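Local coordinates for protein lytic chitin monooxygenase (Enterococcus faecalis, PDB 4A02) that cleaves glycosidic bonds in crystalline alpha- and beta-chitin by copper-dependent oxidation, acting in synergy with a chitinase, at residues A[1-6]-A[79-84]; A[7-12]-A[157-162]; A[33-38]-A[48-53]; A[84-89]-A[148-153]. All coordinates share one frame; numbering follows the deposited sequence.

Contact 1: residues A[1-6]-A[79-84]; sequences HGYVAS and TWNLTA
An antiparallel strand pair with a classic beta bulge joins the first residues of the chain, among them the copper ligand His1, to strand 74-82. Tyr3 and Asn81 form a hydrogen-bonded pair, Tyr3 N to Asn81 O at 3.0 Å and Asn81 N to Tyr3 O at 2.9 Å. At the bulge the peptide N-H groups of Ala5 and Ser6 both converge in plane on Thr79 O, while Thr79 N bonds to Ser6 O. The carbonyl of His1 itself accepts from Thr83 N and Ala84 N, both from the same face of its plane.

On one side of the sheet, Val4 CG2 sits over the six-membered ring of Trp80, 3.5 Å from its centroid and 19° off the normal, a CH-pi contact. On the other, Tyr3 CE1 lies 3.7 Å from Asn81 CB, ring and amide planes 58° apart, and a water bridges Tyr3 OH and Asn81 OD1. That amide is steadied by Asn81 ND2 bonding back to Trp80 O.

Strand 2-6 is an outer strand of its three-stranded sheet, with 74-82 between it and 127-134. Val4 and Trp80 face strands 142-150 and 155-165 of the other sheet, and Trp80 NE1 bonds to Tyr93 OH.

Contact 2: residues A[7-12]-A[157-162]; sequences PGSRAF and FYQAID
Gln159 is the first residue of strand segment 157-162 to meet the turn at 7-12, and it does so through its amide oxygen: Ser9 OG donates to Gln159 OE1 at 2.7 Å. A bend at chi2 (-78°) carries that oxygen to the hydroxyl. Ser9 is the N-cap of the short helix 10-13, its OG accepting from Phe12 N at 2.9 Å, so one buried hydroxyl both caps the helix and fastens it to the strand. Gln159 OE1 also receives Val4 N.

Ala160 follows with a backbone bond, Arg10 N to Ala160 O at 2.9 Å and almost straight (174°). A water that accepts from Ala11 N donates to the same carbonyl. Ala160 CB lies over one face of the Arg10 guanidinium.

Ile161 supplies the apolar part, its CG2 4.0 Å from Pro7 CB, the proline being preceded by a cis peptide.

Asp162 closes the segment with a side-on salt bridge. Arg10 NE meets OD2 of Asp162 and NH2 meets its OD1, each at 2.8 Å, both oxygens using syn lone pairs, guanidinium and carboxylate nearly coplanar, 10° apart. Two waters also link Gly8 O to the Asp162 backbone.

Beyond the pair, Arg10 NH1 bonds to Leu58 O and Asp162 OD1 to Tyr141 OH. The strand itself lies between 142-150 and the short strands 36-38 and 69-71, while Ile161 and Pro7 reach across to strand 74-82 of the other sheet.

Contact 3: residues A[33-38]-A[48-53]; sequences QSIEAP and ASAGVS
Ile35, Ala37 and Ala50 form the close-packed part of this contact, where the start of strand 36-38 meets a type I' turn running from Ser49 to Val52. Ala50 CB points at the strand and is met by two methyls, Ile35 CG2 at 3.7 Å and Ala37 CB at 3.8 Å. The Ile35 branch that does this is held anti to its own backbone N, which also brings CG2 to 3.6 Å from Ser49 O. Its CD1 methyl continues alongside the same segment, 3.9 Å from Ala48 O. Ala37 CB touches the turn a second time, at Ala50 O, 3.5 Å away.

Toward the surface the contact thins to one side chain. Val52 is partly exposed and lays CG2 against the carbonyl of Glu36, 3.3 Å from Glu36 O, while its CG1 stands merely 4.4 Å from Ser34 O. The Glu36 side chain leaves in the other direction, toward His1 of the copper site, and its OE2 bonds to Asn155 ND2.

The turn is braced from within: Val52 N bonds to Ser49 O at 3.0 Å, and Ser49 OG accepts from Gly51 N, an ST turn, besides bonding to Asp59. Ile35, for its part, is the centre of an inverse gamma turn.

No hydrogen bond joins the two segments, so their fit rests on methyl groups set against one another and against carbonyl oxygens. With Tyr158 of strand 155-165 touched by both Ala37 and Ala50, the loop probably owes its placement against 33-38 to apolar packing.

Contact 4: residues A[84-89]-A[148-153]; sequences AQHRTA and WGIGDT
Side-chain hydrogen bonds define the contact of 84-89 with 148-153, which contains the copper ligand His86, partner of the N-terminal His1 in the histidine brace of lytic polysaccharide monooxygenases. His86 ND1 donates to Asp152 OD1 at 2.9 Å, nearly straight (171°) and in the plane of the imidazole; the carboxylate uses a syn lone pair and is turned 80° from the ring. This bond fixes the rotation of the ring and leaves NE2 on the side toward His1. Trp148 NE1 donates to Thr88 OG1 at 2.9 Å, with the oxygen in the indole plane. Thr88 OG1 in turn donates a hydrogen bond to His86 O, so two linked bonds support the backbone of the ligand.

Backbone bonds run beside these, Gly151 N to Arg87 O at 2.7 Å and Ala89 N to Gly149 O at 2.9 Å. A water bridges Arg87 N and Asp152 OD2.

Apolar contact comes from Ile150, whose CG2 lies 3.8 Å from His86 CB, and from Thr88 CG2, 3.5 Å from Trp148 CD1.

Strands 88-96 and 142-150 are antiparallel neighbours in the mixed sheet, with 111-120 beyond 88-96 and 155-165 beyond 142-150. Trp148 stacks on Trp91 and meets Phe157.

In the fold
From the N terminus, strand 2-6 pairs with strand 74-82 in contact 1, closing a loop that contains all of contact 3, the short closure between 33-38 and 48-53. Contact 2 opens directly after strand 2-6 and closes only near the C terminus at 157-162; it therefore crosses contact 1 and encloses contacts 3 and 4. Contact 4 begins where contact 1 ends, at the shared Ala84, and leads into the mixed sheet. Contact 1 belongs to the three-stranded sheet, and contact 2 ties the turn that follows strand 2-6 to strand 155-165 of the mixed sheet. Contacts 1 and 4 bring His1 and His86, the two copper ligands, together.

Contact 1: residues A[1-6]-A[79-84]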
loop_
_atom_site.group_PDB
_atom_site.type_symbol
_atom_site.label_atom_id
_atom_site.label_comp_id
_atom_site.label_asym_id
_atom_site.label_seq_id
_atom_site.Cartn_x
_atom_site.Cartn_y
_atom_site.Cartn_z
ATOM N N HIS A 1 -9.097 -5.654 9.253
ATOM C CA HIS A 1 -8.208 -4.480 9.214
ATOM C C HIS A 1 -6.868 -5.099 9.013
ATOM O O HIS A 1 -6.656 -6.295 9.275
ATOM C CB HIS A 1 -8.342 -3.610 10.392
ATOM C CG HIS A 1 -9.936 -3.263 10.341
ATOM N ND1 HIS A 1 -10.924 -4.087 9.742
ATOM C CD2 HIS A 1 -10.471 -2.125 10.851
ATOM C CE1 HIS A 1 -12.005 -3.321 9.979
ATOM N NE2 HIS A 1 -11.824 -2.140 10.629
ATOM N N GLY A 2 -5.912 -4.346 8.439
ATOM C CA GLY A 2 -4.641 -4.929 8.151
ATOM C C GLY A 2 -3.762 -4.018 7.349
ATOM O O GLY A 2 -4.140 -2.901 6.997
ATOM N N TYR A 3 -2.556 -4.518 7.069
ATOM C CA TYR A 3 -1.550 -3.737 6.381
ATOM C C TYR A 3 -0.637 -4.680 5.610
ATOM O O TYR A 3 -0.617 -5.896 5.859
ATOM C CB TYR A 3 -0.723 -2.863 7.370
ATOM C CG TYR A 3 -0.288 -3.596 8.601
ATOM C CD1 TYR A 3 0.795 -4.475 8.596
ATOM C CD2 TYR A 3 -0.964 -3.435 9.805
ATOM C CE1 TYR A 3 1.174 -5.148 9.730
ATOM C CE2 TYR A 3 -0.605 -4.102 10.943
ATOM C CZ TYR A 3 0.476 -4.980 10.909
ATOM O OH TYR A 3 0.804 -5.627 12.070
ATOM N N VAL A 4 0.145 -4.115 4.681
ATOM C CA VAL A 4 1.175 -4.853 3.988
ATOM C C VAL A 4 2.451 -4.811 4.791
ATOM O O VAL A 4 2.984 -3.750 5.103
ATOM C CB VAL A 4 1.370 -4.356 2.548
ATOM C CG1 VAL A 4 2.584 -5.022 1.929
ATOM C CG2 VAL A 4 0.122 -4.609 1.733
ATOM N N ALA A 5 2.929 -6.017 5.162
ATOM C CA ALA A 5 4.100 -6.181 5.980
ATOM C C ALA A 5 5.360 -6.497 5.169
ATOM O O ALA A 5 6.448 -6.254 5.677
ATOM C CB ALA A 5 3.852 -7.275 7.030
ATOM N N SER A 6 5.232 -6.990 3.954
ATOM C CA SER A 6 6.393 -7.321 3.141
ATOM C C SER A 6 6.095 -7.104 1.689
ATOM O O SER A 6 5.144 -7.722 1.169
ATOM C CB SER A 6 6.812 -8.756 3.368
ATOM O OG SER A 6 8.006 -8.984 2.621
ATOM N N THR A 79 3.120 -9.732 1.265
ATOM C CA THR A 79 2.455 -10.321 2.422
ATOM C C THR A 79 1.678 -9.272 3.191
ATOM O O THR A 79 2.262 -8.240 3.572
ATOM C CB THR A 79 3.455 -10.999 3.344
ATOM O OG1 THR A 79 4.118 -12.037 2.640
ATOM C CG2 THR A 79 2.807 -11.661 4.578
ATOM N N TRP A 80 0.418 -9.553 3.439
ATOM C CA TRP A 80 -0.417 -8.790 4.355
ATOM C C TRP A 80 -0.417 -9.439 5.740
ATOM O O TRP A 80 -0.350 -10.661 5.867
ATOM C CB TRP A 80 -1.851 -8.663 3.887
ATOM C CG TRP A 80 -2.095 -7.867 2.659
ATOM C CD1 TRP A 80 -1.808 -8.207 1.370
ATOM C CD2 TRP A 80 -2.737 -6.577 2.594
ATOM N NE1 TRP A 80 -2.214 -7.209 0.506
ATOM C CE2 TRP A 80 -2.797 -6.204 1.244
ATOM C CE3 TRP A 80 -3.259 -5.709 3.568
ATOM C CZ2 TRP A 80 -3.375 -5.004 0.837
ATOM C CZ3 TRP A 80 -3.822 -4.523 3.176
ATOM C CH2 TRP A 80 -3.876 -4.161 1.806
ATOM N N ASN A 81 -0.554 -8.607 6.775
ATOM C CA ASN A 81 -0.870 -9.066 8.107
ATOM C C ASN A 81 -2.196 -8.427 8.497
ATOM O O ASN A 81 -2.341 -7.202 8.423
ATOM C CB ASN A 81 0.198 -8.707 9.126
ATOM C CG ASN A 81 1.525 -9.401 9.010
ATOM O OD1 ASN A 81 2.464 -9.087 9.790
ATOM N ND2 ASN A 81 1.675 -10.370 8.114
ATOM N N LEU A 82 -3.158 -9.273 8.868
ATOM C CA LEU A 82 -4.515 -8.818 9.157
ATOM C C LEU A 82 -4.759 -8.869 10.624
ATOM O O LEU A 82 -4.519 -9.926 11.230
ATOM C CB LEU A 82 -5.522 -9.688 8.394
ATOM C CG LEU A 82 -5.235 -9.878 6.923
ATOM C CD1 LEU A 82 -6.362 -10.694 6.276
ATOM C CD2 LEU A 82 -5.066 -8.550 6.184
ATOM N N THR A 83 -5.241 -7.759 11.149
ATOM C CA THR A 83 -5.583 -7.659 12.531
ATOM C C THR A 83 -7.029 -8.115 12.727
ATOM O O THR A 83 -7.330 -8.528 13.847
ATOM C CB THR A 83 -5.411 -6.239 13.103
ATOM O OG1 THR A 83 -6.170 -5.274 12.354
ATOM C CG2 THR A 83 -3.974 -5.822 13.083
ATOM N N ALA A 84 -7.919 -7.997 11.699
ATOM C CA ALA A 84 -9.245 -8.539 11.768
ATOM C C ALA A 84 -9.501 -9.200 10.401
ATOM O O ALA A 84 -9.517 -8.493 9.398
ATOM C CB ALA A 84 -10.234 -7.441 12.115
HETATM O O HOH W 1 2.765 -7.398 11.862
HETATM O O HOH W 2 6.121 -11.341 1.026
#

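Contact 2: residues A[7-12]-A[157-162]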
loop_
_atom_site.group_PDB
_atom_site.type_symbol
_atom_site.label_atom_id
_atom_site.label_comp_id
_atom_site.label_asym_id
_atom_site.label_seq_id
_atom_site.Cartn_x
_atom_site.Cartn_y
_atom_site.Cartn_z
ATOM N N PRO A 7 6.884 -6.315 0.939
ATOM C CA PRO A 7 7.775 -5.272 1.493
ATOM C C PRO A 7 6.970 -4.390 2.449
ATOM O O PRO A 7 5.782 -4.168 2.275
ATOM C CB PRO A 7 8.182 -4.471 0.248
ATOM C CG PRO A 7 7.950 -5.394 -0.901
ATOM C CD PRO A 7 6.710 -6.180 -0.505
ATOM N N GLY A 8 7.627 -3.900 3.518
ATOM C CA GLY A 8 6.895 -3.169 4.506
ATOM C C GLY A 8 6.207 -1.948 3.921
ATOM O O GLY A 8 6.832 -1.164 3.193
ATOM N N SER A 9 4.931 -1.735 4.269
ATOM C CA SER A 9 4.256 -0.552 3.763
ATOM C C SER A 9 4.746 0.689 4.481
ATOM O O SER A 9 5.435 0.665 5.500
ATOM C CB SER A 9 2.762 -0.660 3.885
ATOM O OG SER A 9 2.369 -0.443 5.241
ATOM N N ARG A 10 4.349 1.840 3.930
ATOM C CA ARG A 10 4.759 3.119 4.493
ATOM C C ARG A 10 4.234 3.253 5.922
ATOM O O ARG A 10 4.944 3.658 6.851
ATOM C CB ARG A 10 4.298 4.223 3.564
ATOM C CG ARG A 10 4.755 5.616 3.959
ATOM C CD ARG A 10 4.157 6.669 3.060
ATOM N NE ARG A 10 4.717 6.579 1.707
ATOM C CZ ARG A 10 4.307 7.343 0.708
ATOM N NH1 ARG A 10 3.319 8.189 0.883
ATOM N NH2 ARG A 10 4.868 7.222 -0.492
ATOM N N ALA A 11 2.949 2.906 6.089
ATOM C CA ALA A 11 2.323 2.888 7.414
ATOM C C ALA A 11 2.973 1.873 8.320
ATOM O O ALA A 11 3.269 2.158 9.501
ATOM C CB ALA A 11 0.828 2.621 7.236
ATOM N N PHE A 12 3.173 0.646 7.816
ATOM C CA PHE A 12 3.811 -0.404 8.615
ATOM C C PHE A 12 5.132 0.049 9.180
ATOM O O PHE A 12 5.394 -0.066 10.386
ATOM C CB PHE A 12 3.989 -1.628 7.730
ATOM C CG PHE A 12 4.807 -2.748 8.317
ATOM C CD1 PHE A 12 4.231 -3.652 9.221
ATOM C CD2 PHE A 12 6.120 -2.948 7.946
ATOM C CE1 PHE A 12 4.945 -4.733 9.678
ATOM C CE2 PHE A 12 6.843 -4.051 8.419
ATOM C CZ PHE A 12 6.236 -4.925 9.274
ATOM N N PHE A 157 -9.020 -1.426 2.395
ATOM C CA PHE A 157 -7.827 -0.977 3.107
ATOM C C PHE A 157 -6.733 -0.690 2.103
ATOM O O PHE A 157 -6.453 -1.507 1.219
ATOM C CB PHE A 157 -7.377 -2.022 4.152
ATOM C CG PHE A 157 -8.342 -2.083 5.291
ATOM C CD1 PHE A 157 -9.553 -2.769 5.161
ATOM C CD2 PHE A 157 -8.123 -1.391 6.484
ATOM C CE1 PHE A 157 -10.498 -2.738 6.159
ATOM C CE2 PHE A 157 -9.047 -1.353 7.481
ATOM C CZ PHE A 157 -10.259 -1.997 7.319
ATOM N N TYR A 158 -6.135 0.498 2.218
ATOM C CA TYR A 158 -5.250 1.052 1.206
ATOM C C TYR A 158 -3.853 1.194 1.757
ATOM O O TYR A 158 -3.649 1.790 2.811
ATOM C CB TYR A 158 -5.776 2.427 0.783
ATOM C CG TYR A 158 -7.118 2.408 0.052
ATOM C CD1 TYR A 158 -8.319 2.450 0.731
ATOM C CD2 TYR A 158 -7.146 2.354 -1.353
ATOM C CE1 TYR A 158 -9.523 2.431 0.034
ATOM C CE2 TYR A 158 -8.331 2.366 -2.039
ATOM C CZ TYR A 158 -9.531 2.407 -1.337
ATOM O OH TYR A 158 -10.693 2.405 -2.088
ATOM N N GLN A 159 -2.884 0.630 1.026
ATOM C CA GLN A 159 -1.497 0.525 1.502
ATOM C C GLN A 159 -0.517 0.976 0.425
ATOM O O GLN A 159 -0.207 0.250 -0.514
ATOM C CB GLN A 159 -1.219 -0.917 1.911
ATOM C CG GLN A 159 -1.978 -1.322 3.159
ATOM C CD GLN A 159 -1.308 -0.782 4.410
ATOM O OE1 GLN A 159 -0.179 -1.181 4.705
ATOM N NE2 GLN A 159 -1.965 0.083 5.149
ATOM N N ALA A 160 0.016 2.194 0.616
ATOM C CA ALA A 160 1.156 2.651 -0.166
ATOM C C ALA A 160 2.440 2.034 0.363
ATOM O O ALA A 160 2.659 1.994 1.580
ATOM C CB ALA A 160 1.246 4.177 -0.083
ATOM N N ILE A 161 3.284 1.580 -0.558
ATOM C CA ILE A 161 4.535 0.863 -0.245
ATOM C C ILE A 161 5.640 1.478 -1.073
ATOM O O ILE A 161 5.557 1.518 -2.308
ATOM C CB ILE A 161 4.368 -0.624 -0.603
ATOM C CG1 ILE A 161 3.179 -1.294 0.105
ATOM C CG2 ILE A 161 5.665 -1.390 -0.341
ATOM C CD1 ILE A 161 2.462 -2.254 -0.750
ATOM N N ASP A 162 6.677 2.001 -0.421
ATOM C CA ASP A 162 7.813 2.617 -1.090
ATOM C C ASP A 162 8.887 1.568 -1.392
ATOM O O ASP A 162 9.321 0.858 -0.470
ATOM C CB ASP A 162 8.406 3.696 -0.184
ATOM C CG ASP A 162 7.424 4.793 0.122
ATOM O OD1 ASP A 162 7.191 5.634 -0.802
ATOM O OD2 ASP A 162 6.882 4.828 1.247
HETATM O O HOH W 3 6.923 1.402 2.291
HETATM O O HOH W 4 8.845 -1.165 1.353
HETATM O O HOH W 5 1.061 2.504 3.874
#

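Contact 3: residues A[33-38]-A[48-53]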
loop_
_atom_site.group_PDB
_atom_site.type_symbol
_atom_site.label_atom_id
_atom_site.label_comp_id
_atom_site.label_asym_id
_atom_site.label_seq_id
_atom_site.Cartn_x
_atom_site.Cartn_y
_atom_site.Cartn_z
ATOM N N GLN A 33 -3.089 -0.420 10.649
ATOM C CA GLN A 33 -4.107 -1.305 10.115
ATOM C C GLN A 33 -5.408 -0.608 9.745
ATOM O O GLN A 33 -6.336 -1.272 9.240
ATOM C CB GLN A 33 -4.426 -2.420 11.120
ATOM C CG GLN A 33 -5.200 -1.988 12.358
ATOM C CD GLN A 33 -4.392 -1.466 13.486
ATOM O OE1 GLN A 33 -3.216 -1.066 13.337
ATOM N NE2 GLN A 33 -4.986 -1.400 14.674
ATOM N N SER A 34 -5.530 0.697 10.010
ATOM C CA SER A 34 -6.823 1.382 9.974
ATOM C C SER A 34 -7.016 2.338 8.819
ATOM O O SER A 34 -7.819 3.280 8.919
ATOM C CB SER A 34 -7.073 2.062 11.322
ATOM O OG SER A 34 -7.009 1.130 12.347
ATOM N N ILE A 35 -6.336 2.100 7.695
ATOM C CA ILE A 35 -6.427 2.991 6.555
ATOM C C ILE A 35 -7.570 2.486 5.648
ATOM O O ILE A 35 -7.392 1.854 4.615
ATOM C CB ILE A 35 -5.103 3.181 5.837
ATOM C CG1 ILE A 35 -4.033 3.583 6.843
ATOM C CG2 ILE A 35 -5.251 4.198 4.731
ATOM C CD1 ILE A 35 -2.651 3.760 6.240
ATOM N N GLU A 36 -8.784 2.778 6.126
ATOM C CA GLU A 36 -10.043 2.229 5.644
ATOM C C GLU A 36 -10.857 3.337 4.942
ATOM O O GLU A 36 -11.143 4.361 5.587
ATOM C CB GLU A 36 -10.871 1.649 6.820
ATOM C CG GLU A 36 -12.119 0.974 6.383
ATOM C CD GLU A 36 -12.952 0.418 7.480
ATOM O OE1 GLU A 36 -12.609 0.563 8.690
ATOM O OE2 GLU A 36 -13.965 -0.266 7.197
ATOM N N ALA A 37 -11.288 3.114 3.714
ATOM C CA ALA A 37 -12.113 4.075 2.989
ATOM C C ALA A 37 -13.008 3.338 2.052
ATOM O O ALA A 37 -12.774 2.143 1.765
ATOM C CB ALA A 37 -11.249 5.091 2.253
ATOM N N PRO A 38 -14.034 3.979 1.494
ATOM C CA PRO A 38 -14.892 3.275 0.556
ATOM C C PRO A 38 -14.077 2.687 -0.606
ATOM O O PRO A 38 -13.073 3.257 -1.026
ATOM C CB PRO A 38 -15.850 4.351 0.060
ATOM C CG PRO A 38 -15.949 5.312 1.235
ATOM C CD PRO A 38 -14.506 5.355 1.742
ATOM N N ALA A 48 -2.100 7.732 -0.011
ATOM C CA ALA A 48 -1.458 7.023 1.112
ATOM C C ALA A 48 -2.304 7.063 2.378
ATOM O O ALA A 48 -2.266 6.110 3.162
ATOM C CB ALA A 48 -0.078 7.580 1.338
ATOM N N SER A 49 -3.076 8.138 2.604
ATOM C CA SER A 49 -3.924 8.221 3.762
ATOM C C SER A 49 -5.377 7.738 3.508
ATOM O O SER A 49 -6.136 7.659 4.459
ATOM C CB SER A 49 -4.058 9.662 4.213
ATOM O OG SER A 49 -4.780 10.464 3.316
ATOM N N ALA A 50 -5.703 7.498 2.252
ATOM C CA ALA A 50 -7.059 7.174 1.791
ATOM C C ALA A 50 -8.072 8.212 2.236
ATOM O O ALA A 50 -9.257 7.933 2.313
ATOM C CB ALA A 50 -7.479 5.792 2.207
ATOM N N GLY A 51 -7.649 9.432 2.479
ATOM C CA GLY A 51 -8.503 10.493 2.964
ATOM C C GLY A 51 -8.928 10.367 4.404
ATOM O O GLY A 51 -9.794 11.150 4.817
ATOM N N VAL A 52 -8.371 9.453 5.164
ATOM C CA VAL A 52 -8.801 9.203 6.530
ATOM C C VAL A 52 -8.207 10.294 7.436
ATOM O O VAL A 52 -7.002 10.568 7.415
ATOM C CB VAL A 52 -8.418 7.792 7.009
ATOM C CG1 VAL A 52 -8.908 7.555 8.438
ATOM C CG2 VAL A 52 -8.983 6.766 6.062
ATOM N N SER A 53 -9.057 10.856 8.303
ATOM C CA SER A 53 -8.611 11.906 9.185
ATOM C C SER A 53 -7.505 11.414 10.090
ATOM O O SER A 53 -7.609 10.361 10.704
ATOM C CB SER A 53 -9.809 12.342 10.060
ATOM O OG SER A 53 -10.820 12.915 9.304
#

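Contact 4: residues A[84-89]-A[148-153]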
loop_
_atom_site.group_PDB
_atom_site.type_symbol
_atom_site.label_atom_id
_atom_site.label_comp_id
_atom_site.label_asym_id
_atom_site.label_seq_id
_atom_site.Cartn_x
_atom_site.Cartn_y
_atom_site.Cartn_z
ATOM N N ALA A 84 -7.919 -7.997 11.699
ATOM C CA ALA A 84 -9.245 -8.539 11.768
ATOM C C ALA A 84 -9.501 -9.200 10.401
ATOM O O ALA A 84 -9.517 -8.493 9.398
ATOM C CB ALA A 84 -10.234 -7.441 12.115
ATOM N N GLN A 85 -9.701 -10.495 10.415
ATOM C CA GLN A 85 -9.853 -11.211 9.146
ATOM C C GLN A 85 -11.325 -10.983 8.692
ATOM O O GLN A 85 -12.205 -11.229 9.439
ATOM C CB GLN A 85 -9.492 -12.666 9.307
ATOM C CG GLN A 85 -8.103 -12.916 9.808
ATOM C CD GLN A 85 -8.068 -14.269 10.504
ATOM O OE1 GLN A 85 -8.213 -14.282 11.738
ATOM N NE2 GLN A 85 -7.991 -15.373 9.772
ATOM N N HIS A 86 -11.571 -10.485 7.532
ATOM C CA HIS A 86 -12.902 -10.409 6.925
ATOM C C HIS A 86 -12.967 -11.206 5.660
ATOM O O HIS A 86 -11.959 -11.287 4.995
ATOM C CB HIS A 86 -13.237 -9.005 6.426
ATOM C CG HIS A 86 -13.667 -8.179 7.543
ATOM N ND1 HIS A 86 -14.954 -7.715 7.689
ATOM C CD2 HIS A 86 -12.988 -7.764 8.641
ATOM C CE1 HIS A 86 -15.014 -7.005 8.833
ATOM N NE2 HIS A 86 -13.837 -7.042 9.411
ATOM N N ARG A 87 -14.174 -11.696 5.381
ATOM C CA ARG A 87 -14.450 -12.201 4.040
ATOM C C ARG A 87 -13.957 -11.126 3.073
ATOM O O ARG A 87 -14.180 -9.942 3.349
ATOM C CB ARG A 87 -15.983 -12.444 3.863
ATOM C CG ARG A 87 -16.538 -13.540 4.724
ATOM C CD ARG A 87 -17.926 -14.064 4.431
ATOM N NE ARG A 87 -17.978 -15.339 5.191
ATOM C CZ ARG A 87 -17.590 -16.549 4.856
ATOM N NH1 ARG A 87 -17.069 -16.864 3.677
ATOM N NH2 ARG A 87 -17.735 -17.525 5.746
ATOM N N THR A 88 -13.308 -11.595 2.025
ATOM C CA THR A 88 -12.623 -10.713 1.098
ATOM C C THR A 88 -13.209 -10.768 -0.316
ATOM O O THR A 88 -13.409 -11.850 -0.868
ATOM C CB THR A 88 -11.156 -11.094 1.070
ATOM O OG1 THR A 88 -10.607 -10.826 2.370
ATOM C CG2 THR A 88 -10.375 -10.241 0.091
ATOM N N ALA A 89 -13.435 -9.596 -0.899
ATOM C CA ALA A 89 -13.850 -9.472 -2.298
ATOM C C ALA A 89 -12.666 -9.509 -3.249
ATOM O O ALA A 89 -12.758 -10.169 -4.294
ATOM C CB ALA A 89 -14.630 -8.191 -2.533
ATOM N N TRP A 148 -6.975 -3.862 -0.408
ATOM C CA TRP A 148 -7.698 -5.035 0.084
ATOM C C TRP A 148 -9.188 -4.676 0.158
ATOM O O TRP A 148 -9.601 -3.873 0.976
ATOM C CB TRP A 148 -7.170 -5.411 1.444
ATOM C CG TRP A 148 -7.914 -6.516 2.123
ATOM C CD1 TRP A 148 -8.560 -7.583 1.555
ATOM C CD2 TRP A 148 -8.056 -6.689 3.530
ATOM N NE1 TRP A 148 -9.098 -8.369 2.512
ATOM C CE2 TRP A 148 -8.809 -7.844 3.747
ATOM C CE3 TRP A 148 -7.654 -5.953 4.654
ATOM C CZ2 TRP A 148 -9.149 -8.295 5.023
ATOM C CZ3 TRP A 148 -7.983 -6.401 5.899
ATOM C CH2 TRP A 148 -8.748 -7.559 6.076
ATOM N N GLY A 149 -9.972 -5.247 -0.774
ATOM C CA GLY A 149 -11.398 -4.953 -0.852
ATOM C C GLY A 149 -12.199 -5.911 0.009
ATOM O O GLY A 149 -12.165 -7.119 -0.203
ATOM N N ILE A 150 -12.918 -5.380 0.975
ATOM C CA ILE A 150 -13.617 -6.205 1.967
ATOM C C ILE A 150 -14.897 -6.785 1.368
ATOM O O ILE A 150 -15.626 -6.135 0.618
ATOM C CB ILE A 150 -13.874 -5.371 3.223
ATOM C CG1 ILE A 150 -12.546 -4.819 3.776
ATOM C CG2 ILE A 150 -14.609 -6.154 4.299
ATOM C CD1 ILE A 150 -11.553 -5.857 4.128
ATOM N N GLY A 151 -15.173 -8.059 1.698
ATOM C CA GLY A 151 -16.332 -8.705 1.126
ATOM C C GLY A 151 -17.670 -8.371 1.703
ATOM O O GLY A 151 -18.690 -8.551 1.067
ATOM N N ASP A 152 -17.695 -7.857 2.927
ATOM C CA ASP A 152 -18.914 -7.613 3.695
ATOM C C ASP A 152 -19.000 -6.201 4.233
ATOM O O ASP A 152 -19.893 -5.938 5.048
ATOM C CB ASP A 152 -19.121 -8.695 4.748
ATOM C CG ASP A 152 -18.048 -8.723 5.806
ATOM O OD1 ASP A 152 -17.062 -7.924 5.717
ATOM O OD2 ASP A 152 -18.204 -9.554 6.698
ATOM N N THR A 153 -18.184 -5.271 3.770
ATOM C CA THR A 153 -18.379 -3.869 3.953
ATOM C C THR A 153 -18.122 -3.186 2.603
ATOM O O THR A 153 -17.455 -3.779 1.748
ATOM C CB THR A 153 -17.472 -3.202 4.996
ATOM O OG1 THR A 153 -16.182 -3.116 4.463
ATOM C CG2 THR A 153 -17.440 -4.013 6.304
HETATM O O HOH W 6 -16.132 -11.213 7.376
#